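PDB 4R8F: vacuolar aminopeptidase 1 from Saccharomyces cerevisiae S288c, which removes amino acids from the N-terminus of peptides as a zinc-dependent vacuolar enzyme and is the major cargo of the cytoplasm-to-vacuole targeting pathway. Local coordinates for residues H88-T93 against A114-T119; V94-V99 against M233-F238; Y108-V113 against D179-V184. One frame throughout, in Å; residues are numbered along the deposited sequence.

Interaction 1 (H88-T93 against A114-T119)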
# COMPACT_ATOMS: atom_id res chain seq x y z
N HIS A 88 -20.70 6.98 -40.92
CA HIS A 88 -20.97 8.15 -40.09
C HIS A 88 -20.11 9.34 -40.49
O HIS A 88 -19.00 9.18 -40.99
CB HIS A 88 -20.88 7.82 -38.59
CG HIS A 88 -19.51 7.43 -38.11
ND1 HIS A 88 -18.64 8.33 -37.53
CD2 HIS A 88 -18.89 6.23 -38.07
CE1 HIS A 88 -17.53 7.71 -37.18
NE2 HIS A 88 -17.65 6.43 -37.50
N VAL A 89 -20.67 10.53 -40.30
CA VAL A 89 -20.02 11.78 -40.69
C VAL A 89 -19.64 12.68 -39.50
O VAL A 89 -18.93 13.67 -39.69
CB VAL A 89 -20.86 12.60 -41.70
CG1 VAL A 89 -20.79 11.95 -43.08
CG2 VAL A 89 -22.30 12.77 -41.23
N ASP A 90 -20.11 12.35 -38.29
CA ASP A 90 -19.65 13.07 -37.10
C ASP A 90 -18.23 12.65 -36.79
O ASP A 90 -17.81 11.53 -37.09
CB ASP A 90 -20.56 12.83 -35.88
CG ASP A 90 -20.51 11.40 -35.37
OD1 ASP A 90 -20.52 10.47 -36.20
OD2 ASP A 90 -20.48 11.22 -34.13
N ALA A 91 -17.48 13.58 -36.21
CA ALA A 91 -16.09 13.35 -35.84
C ALA A 91 -15.86 13.91 -34.46
O ALA A 91 -16.66 14.71 -33.97
CB ALA A 91 -15.16 14.02 -36.84
N LEU A 92 -14.79 13.48 -33.81
CA LEU A 92 -14.43 14.02 -32.51
C LEU A 92 -14.09 15.49 -32.65
O LEU A 92 -13.28 15.85 -33.50
CB LEU A 92 -13.22 13.29 -31.93
CG LEU A 92 -13.32 11.79 -31.68
CD1 LEU A 92 -12.15 11.37 -30.81
CD2 LEU A 92 -14.63 11.40 -31.02
N THR A 93 -14.73 16.32 -31.84
CA THR A 93 -14.40 17.74 -31.79
C THR A 93 -14.62 18.33 -30.41
O THR A 93 -15.05 17.66 -29.47
CB THR A 93 -15.20 18.58 -32.82
OG1 THR A 93 -16.56 18.14 -32.85
CG2 THR A 93 -14.58 18.46 -34.22
N ALA A 114 -16.88 22.06 -24.61
CA ALA A 114 -17.02 20.69 -24.16
C ALA A 114 -16.50 19.74 -25.23
O ALA A 114 -16.65 20.02 -26.42
CB ALA A 114 -18.47 20.39 -23.85
N PRO A 115 -15.89 18.62 -24.81
CA PRO A 115 -15.48 17.64 -25.80
C PRO A 115 -16.69 16.89 -26.35
O PRO A 115 -17.63 16.60 -25.61
CB PRO A 115 -14.57 16.68 -25.02
CG PRO A 115 -14.69 17.06 -23.58
CD PRO A 115 -15.73 18.12 -23.44
N TYR A 116 -16.66 16.59 -27.64
CA TYR A 116 -17.69 15.77 -28.27
C TYR A 116 -17.09 14.42 -28.66
O TYR A 116 -16.13 14.37 -29.42
CB TYR A 116 -18.26 16.48 -29.50
CG TYR A 116 -19.17 15.59 -30.30
CD1 TYR A 116 -20.52 15.47 -29.97
CD2 TYR A 116 -18.69 14.85 -31.38
CE1 TYR A 116 -21.36 14.64 -30.70
CE2 TYR A 116 -19.52 14.03 -32.11
CZ TYR A 116 -20.85 13.93 -31.76
OH TYR A 116 -21.69 13.10 -32.49
N GLY A 117 -17.67 13.35 -28.14
CA GLY A 117 -17.31 11.99 -28.55
C GLY A 117 -16.17 11.34 -27.78
O GLY A 117 -15.73 10.25 -28.13
N GLY A 118 -15.70 12.01 -26.73
CA GLY A 118 -14.61 11.47 -25.93
C GLY A 118 -14.27 12.37 -24.76
O GLY A 118 -14.84 13.45 -24.60
N THR A 119 -13.36 11.90 -23.91
CA THR A 119 -12.68 12.76 -22.95
C THR A 119 -11.34 13.04 -23.60
O THR A 119 -10.46 12.18 -23.61
CB THR A 119 -12.51 12.07 -21.58
OG1 THR A 119 -11.72 10.89 -21.72
CG2 THR A 119 -13.87 11.70 -20.99

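Interaction 2 (V94-V99 against M233-F238)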
# COMPACT_ATOMS: atom_id res chain seq x y z
N VAL A 94 -14.28 19.61 -30.30
CA VAL A 94 -14.60 20.43 -29.17
C VAL A 94 -15.76 21.29 -29.62
O VAL A 94 -15.77 21.80 -30.74
CB VAL A 94 -13.39 21.31 -28.80
CG1 VAL A 94 -13.75 22.29 -27.70
CG2 VAL A 94 -12.21 20.44 -28.41
N LYS A 95 -16.76 21.44 -28.76
CA LYS A 95 -17.92 22.25 -29.07
C LYS A 95 -18.04 23.41 -28.13
O LYS A 95 -17.77 23.30 -26.93
CB LYS A 95 -19.19 21.41 -29.01
CG LYS A 95 -19.40 20.58 -30.25
CD LYS A 95 -20.78 19.97 -30.28
CE LYS A 95 -20.96 19.07 -31.49
NZ LYS A 95 -21.15 19.84 -32.76
N LEU A 96 -18.45 24.54 -28.69
CA LEU A 96 -18.77 25.72 -27.93
C LEU A 96 -19.98 25.38 -27.07
O LEU A 96 -20.97 24.86 -27.58
CB LEU A 96 -19.11 26.87 -28.88
CG LEU A 96 -18.65 28.25 -28.47
CD1 LEU A 96 -17.16 28.42 -28.72
CD2 LEU A 96 -19.44 29.30 -29.23
N LYS A 97 -19.90 25.65 -25.77
CA LYS A 97 -21.03 25.40 -24.89
C LYS A 97 -22.17 26.39 -25.18
O LYS A 97 -21.91 27.49 -25.68
CB LYS A 97 -20.62 25.47 -23.42
CG LYS A 97 -19.76 24.30 -22.96
CD LYS A 97 -19.91 24.08 -21.47
CE LYS A 97 -18.84 23.15 -20.92
NZ LYS A 97 -17.69 23.91 -20.37
N PRO A 98 -23.42 26.00 -24.88
CA PRO A 98 -24.62 26.84 -25.08
C PRO A 98 -24.49 28.27 -24.53
O PRO A 98 -24.98 29.22 -25.15
CB PRO A 98 -25.71 26.07 -24.33
CG PRO A 98 -25.28 24.65 -24.39
CD PRO A 98 -23.78 24.63 -24.46
N VAL A 99 -23.87 28.39 -23.37
CA VAL A 99 -23.35 29.66 -22.86
C VAL A 99 -21.85 29.47 -22.78
O VAL A 99 -21.34 28.81 -21.88
CB VAL A 99 -23.92 30.02 -21.47
CG1 VAL A 99 -23.32 31.33 -20.97
CG2 VAL A 99 -25.44 30.12 -21.52
N MET A 233 -26.72 28.92 -32.15
CA MET A 233 -25.59 28.40 -32.90
C MET A 233 -25.09 27.07 -32.35
O MET A 233 -25.21 26.78 -31.17
CB MET A 233 -24.46 29.42 -32.97
CG MET A 233 -24.01 29.99 -31.64
SD MET A 233 -22.89 31.39 -31.87
CE MET A 233 -23.97 32.60 -32.64
N ASP A 234 -24.57 26.26 -33.26
CA ASP A 234 -23.95 24.98 -32.95
C ASP A 234 -22.58 24.99 -33.63
O ASP A 234 -22.45 24.60 -34.79
CB ASP A 234 -24.82 23.84 -33.45
CG ASP A 234 -24.25 22.46 -33.14
OD1 ASP A 234 -23.20 22.36 -32.46
OD2 ASP A 234 -24.86 21.47 -33.60
N LEU A 235 -21.58 25.48 -32.89
CA LEU A 235 -20.25 25.69 -33.42
C LEU A 235 -19.24 24.70 -32.84
O LEU A 235 -19.28 24.38 -31.65
CB LEU A 235 -19.79 27.11 -33.11
CG LEU A 235 -20.71 28.22 -33.60
CD1 LEU A 235 -20.16 29.58 -33.19
CD2 LEU A 235 -20.89 28.15 -35.11
N ASP A 236 -18.33 24.26 -33.71
CA ASP A 236 -17.23 23.38 -33.33
C ASP A 236 -15.94 24.17 -33.29
O ASP A 236 -15.85 25.25 -33.87
CB ASP A 236 -17.05 22.27 -34.37
CG ASP A 236 -18.21 21.30 -34.41
OD1 ASP A 236 -19.19 21.51 -33.67
OD2 ASP A 236 -18.13 20.33 -35.20
N LEU A 237 -14.95 23.60 -32.61
CA LEU A 237 -13.56 23.98 -32.76
C LEU A 237 -12.83 22.79 -33.37
O LEU A 237 -12.95 21.66 -32.88
CB LEU A 237 -12.95 24.35 -31.42
CG LEU A 237 -13.48 25.61 -30.75
CD1 LEU A 237 -12.81 25.79 -29.40
CD2 LEU A 237 -13.26 26.83 -31.63
N PHE A 238 -12.09 23.04 -34.44
CA PHE A 238 -11.47 21.98 -35.22
C PHE A 238 -10.09 22.41 -35.69
O PHE A 238 -9.81 23.60 -35.78
CB PHE A 238 -12.35 21.65 -36.44
CG PHE A 238 -12.77 22.86 -37.22
CD1 PHE A 238 -11.92 23.42 -38.17
CD2 PHE A 238 -13.99 23.46 -36.98
CE1 PHE A 238 -12.30 24.55 -38.88
CE2 PHE A 238 -14.38 24.58 -37.68
CZ PHE A 238 -13.53 25.13 -38.63

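Interaction 3 (Y108-V113 against D179-V184)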
# COMPACT_ATOMS: atom_id res chain seq x y z
N TYR A 108 -6.90 37.90 -20.69
CA TYR A 108 -7.12 36.84 -21.67
C TYR A 108 -8.62 36.59 -21.88
O TYR A 108 -9.37 36.46 -20.91
CB TYR A 108 -6.48 35.52 -21.21
CG TYR A 108 -4.98 35.42 -21.39
CD1 TYR A 108 -4.11 35.90 -20.42
CD2 TYR A 108 -4.44 34.82 -22.52
CE1 TYR A 108 -2.74 35.80 -20.57
CE2 TYR A 108 -3.07 34.71 -22.69
CZ TYR A 108 -2.22 35.20 -21.71
OH TYR A 108 -0.86 35.09 -21.87
N GLY A 109 -9.03 36.50 -23.14
CA GLY A 109 -10.40 36.13 -23.48
C GLY A 109 -10.52 34.62 -23.64
O GLY A 109 -9.66 33.99 -24.24
N ARG A 110 -11.58 34.05 -23.08
CA ARG A 110 -11.78 32.60 -23.12
C ARG A 110 -13.24 32.22 -23.34
O ARG A 110 -14.15 33.05 -23.22
CB ARG A 110 -11.27 31.95 -21.83
CG ARG A 110 -9.75 32.03 -21.65
CD ARG A 110 -9.31 31.25 -20.42
NE ARG A 110 -10.05 31.67 -19.23
CZ ARG A 110 -10.14 30.98 -18.10
NH1 ARG A 110 -9.53 29.80 -17.96
NH2 ARG A 110 -10.86 31.46 -17.09
N ILE A 111 -13.45 30.94 -23.65
CA ILE A 111 -14.77 30.40 -23.97
C ILE A 111 -14.96 29.04 -23.33
O ILE A 111 -14.03 28.23 -23.27
CB ILE A 111 -14.98 30.27 -25.50
CG1 ILE A 111 -13.74 29.65 -26.17
CG2 ILE A 111 -15.28 31.63 -26.11
CD1 ILE A 111 -13.87 29.44 -27.66
N ALA A 112 -16.16 28.79 -22.83
CA ALA A 112 -16.52 27.49 -22.27
C ALA A 112 -16.83 26.53 -23.42
O ALA A 112 -17.65 26.82 -24.28
CB ALA A 112 -17.71 27.61 -21.34
N VAL A 113 -16.15 25.39 -23.41
CA VAL A 113 -16.29 24.39 -24.45
C VAL A 113 -16.36 23.00 -23.84
O VAL A 113 -15.93 22.78 -22.72
CB VAL A 113 -15.12 24.42 -25.45
CG1 VAL A 113 -14.98 25.80 -26.09
CG2 VAL A 113 -13.83 23.99 -24.77
N ASP A 179 -8.47 22.61 -16.86
CA ASP A 179 -7.18 22.76 -17.54
C ASP A 179 -7.35 22.91 -19.05
O ASP A 179 -6.71 23.77 -19.66
CB ASP A 179 -6.27 21.56 -17.22
CG ASP A 179 -5.82 21.53 -15.76
OD1 ASP A 179 -6.56 22.04 -14.89
OD2 ASP A 179 -4.73 20.99 -15.49
N GLN A 180 -8.20 22.08 -19.65
CA GLN A 180 -8.47 22.17 -21.09
C GLN A 180 -9.49 23.29 -21.37
O GLN A 180 -10.69 23.05 -21.50
CB GLN A 180 -8.93 20.82 -21.66
CG GLN A 180 -7.92 19.69 -21.41
CD GLN A 180 -7.91 18.61 -22.49
OE1 GLN A 180 -8.88 18.42 -23.23
NE2 GLN A 180 -6.80 17.88 -22.57
N THR A 181 -8.96 24.51 -21.42
CA THR A 181 -9.74 25.71 -21.73
C THR A 181 -8.88 26.57 -22.68
O THR A 181 -7.71 26.24 -22.90
CB THR A 181 -10.14 26.46 -20.44
OG1 THR A 181 -10.62 25.52 -19.48
CG2 THR A 181 -11.22 27.51 -20.71
N ILE A 182 -9.43 27.65 -23.23
CA ILE A 182 -8.95 28.19 -24.50
C ILE A 182 -8.74 29.70 -24.56
O ILE A 182 -9.70 30.46 -24.44
CB ILE A 182 -9.97 27.85 -25.60
CG1 ILE A 182 -10.28 26.36 -25.63
CG2 ILE A 182 -9.46 28.27 -26.96
CD1 ILE A 182 -11.42 25.98 -24.73
N PRO A 183 -7.49 30.15 -24.76
CA PRO A 183 -7.15 31.50 -25.22
C PRO A 183 -7.73 31.84 -26.60
O PRO A 183 -7.36 31.23 -27.60
CB PRO A 183 -5.63 31.46 -25.28
CG PRO A 183 -5.24 30.55 -24.17
CD PRO A 183 -6.34 29.52 -24.07
N VAL A 184 -8.64 32.82 -26.63
CA VAL A 184 -9.23 33.31 -27.88
C VAL A 184 -8.25 34.22 -28.61
O VAL A 184 -8.63 34.99 -29.49
CB VAL A 184 -10.57 34.08 -27.65
CG1 VAL A 184 -11.59 33.21 -26.92
CG2 VAL A 184 -10.33 35.41 -26.93

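Interaction 1 (H88-T93 against A114-T119)
Tyr116 lies alongside residues 90 to 93 and meets them from its backbone to its hydroxyl. Its CB is 3.4 Å from Thr93 O. CG stands anti to the backbone N (chi1 171°), and this sends the ring back along the 88-93 segment. Next comes CD2, 3.3 Å from Ala91 O, which lies at the ring edge near its plane. CE2 is shared between Ala91 O and Asp90 OD2. At the tip, Tyr116 OH donates a hydrogen bond of 2.8 Å to Asp90 OD2. The oxygen is met on its anti side, and the carboxylate plane stands 79° from the ring plane. Asp90 OD2 also accepts the N-H of Glu296, and Tyr116 OH has a second partner in Asn294 ND2.

At Thr93 and Tyr116 the backbones pair. Tyr116 N bonds to Thr93 O at 2.7 Å. The return bond from Thr93 N to Tyr116 O is weak at 3.4 Å. Leu92 CD2 then sits 3.3 Å from Gly117 O. A side chain at Gly117 would collide with Leu92, and at the backbone angles of Gly117 a CB would also jam against Tyr116 O.

His88 is a ligand of the first zinc, and its ND1 is weakly bonded to Asp90 OD1. The tyrosine is thus likely to help position Asp90, in the His-X-Asp pattern of this peptidase clan.

The loop 88-93 carries the chain from strand 83-88 of the large mixed sheet to strand 93-105 of the antiparallel sheet. Helices 258-276 and 22-34 pack against its His88-Asp90 end. Strand 108-116 borders its other end, where Tyr116 packs on Pro372 of a second subunit.

Interaction 2 (V94-V99 against M233-F238)
The carboxylates of Asp234 and Asp236 are the flat groups here, and both turn a syn side to the ammonium group of Lys95. The nitrogen comes over the face of neither. It lies 16° out of the Asp236 plane and 22° out of that of Asp234. The salt bridge from Lys95 NZ to Asp236 OD1 is short, at 2.7 Å. The one from NZ to Asp234 OD1 is longer, at 3.3 Å. The side chains of Lys95 and Asp236 lie side by side and point the same way, with Lys95 CG 3.6 Å from Asp236 OD1. Beyond chi1 the lysine chain is extended until its last torsion (chi4 -76°), and NZ ends between the two acids. Asp234 OD2 has its stronger partner in Tyr23 OH. Lys95 also makes a cation-pi contact with Tyr116.

Behind these charges the strands pair antiparallel. Leu237 N bonds to Val94 O at 2.7 Å, and Leu96 N bonds to Leu235 O at 3.1 Å. Lys95 and Asp236 form the non-hydrogen-bonded pair between them. On the face of the sheet away from the salt bridges, Val94 CG1 touches Leu237 CD1 at 4.0 Å. Further along, Leu96 CD2 meets Leu235 CD1, also at 4.0 Å. Strand 129-137 and helix 213-223 continue this apolar packing.

An alanine in place of Lys95 would probably leave Asp234 and Asp236 facing each other without the positive charge between them, and Tyr116 without its cation.

The two faces therefore differ in chemistry. One is an apolar layer. On the other, a single lysine probably offsets part of the charge of two aspartates across the strand pair, which is likely to favour this register over shifted ones.

Interaction 3 (Y108-V113 against D179-V184)
Val184 and Gly109 make the hydrogen bond of this contact, from Val184 N to Gly109 O at 2.8 Å. It is nearly straight at the hydrogen, 173°, though the donor is tilted from the carbonyl plane. Beside it, Arg110 CA makes a CA-H...O contact of 3.3 Å with Ile182 O. Arg110 CG is 3.2 Å from the same oxygen.

Among the apolar contacts, Ile111 and Ile182 lie on the face away from Arg110 and Pro183. Ile111 CG1 is 4.2 Å from Ile182 CB. Ile111 CG2 is also 4.1 Å from Val184 CG1. A side chain at Gly109 would collide with Val184 CG2, so glycine suits this close approach.

The polar end of Arg110 turns to another chain. Its NH1 is hydrogen-bonded to Asn349 of a third subunit, and the methyl CG2 of Thr181 lies 4.0 Å from that nitrogen.

Residues 182-183 are thus the weakly bonded outermost strand of the sheet within this chain. Pro183 has no N-H to give, so side-chain packing and the bond at Val184 probably carry much of the attachment. Backbone bonds from Val184 and the guanidinium group of Arg110 both reach across the interface to the third subunit.

In the fold
All three interactions belong to one antiparallel sheet, in which strands 230-239, 93-105, 108-116 and 182-183 lie in that order. Interaction 2 joins the first two, interaction 3 the last two, and interaction 1 joins the middle two at the end where the sheet meets the zinc-binding part. Centres of interactions 1 and 2 are about 11 Å apart, those of 2 and 3 about 12 Å, and those of 1 and 3 about 18 Å. Along the chain come 88-93, 94-99, 108-113, 114-119, 179-184 and 233-238. Interactions 1 and 2 touch a second subunit and interaction 3 a third. The sheet thus links the active-site region to dodecamer contacts, consistent with the dimerisation domain of M18 peptidases.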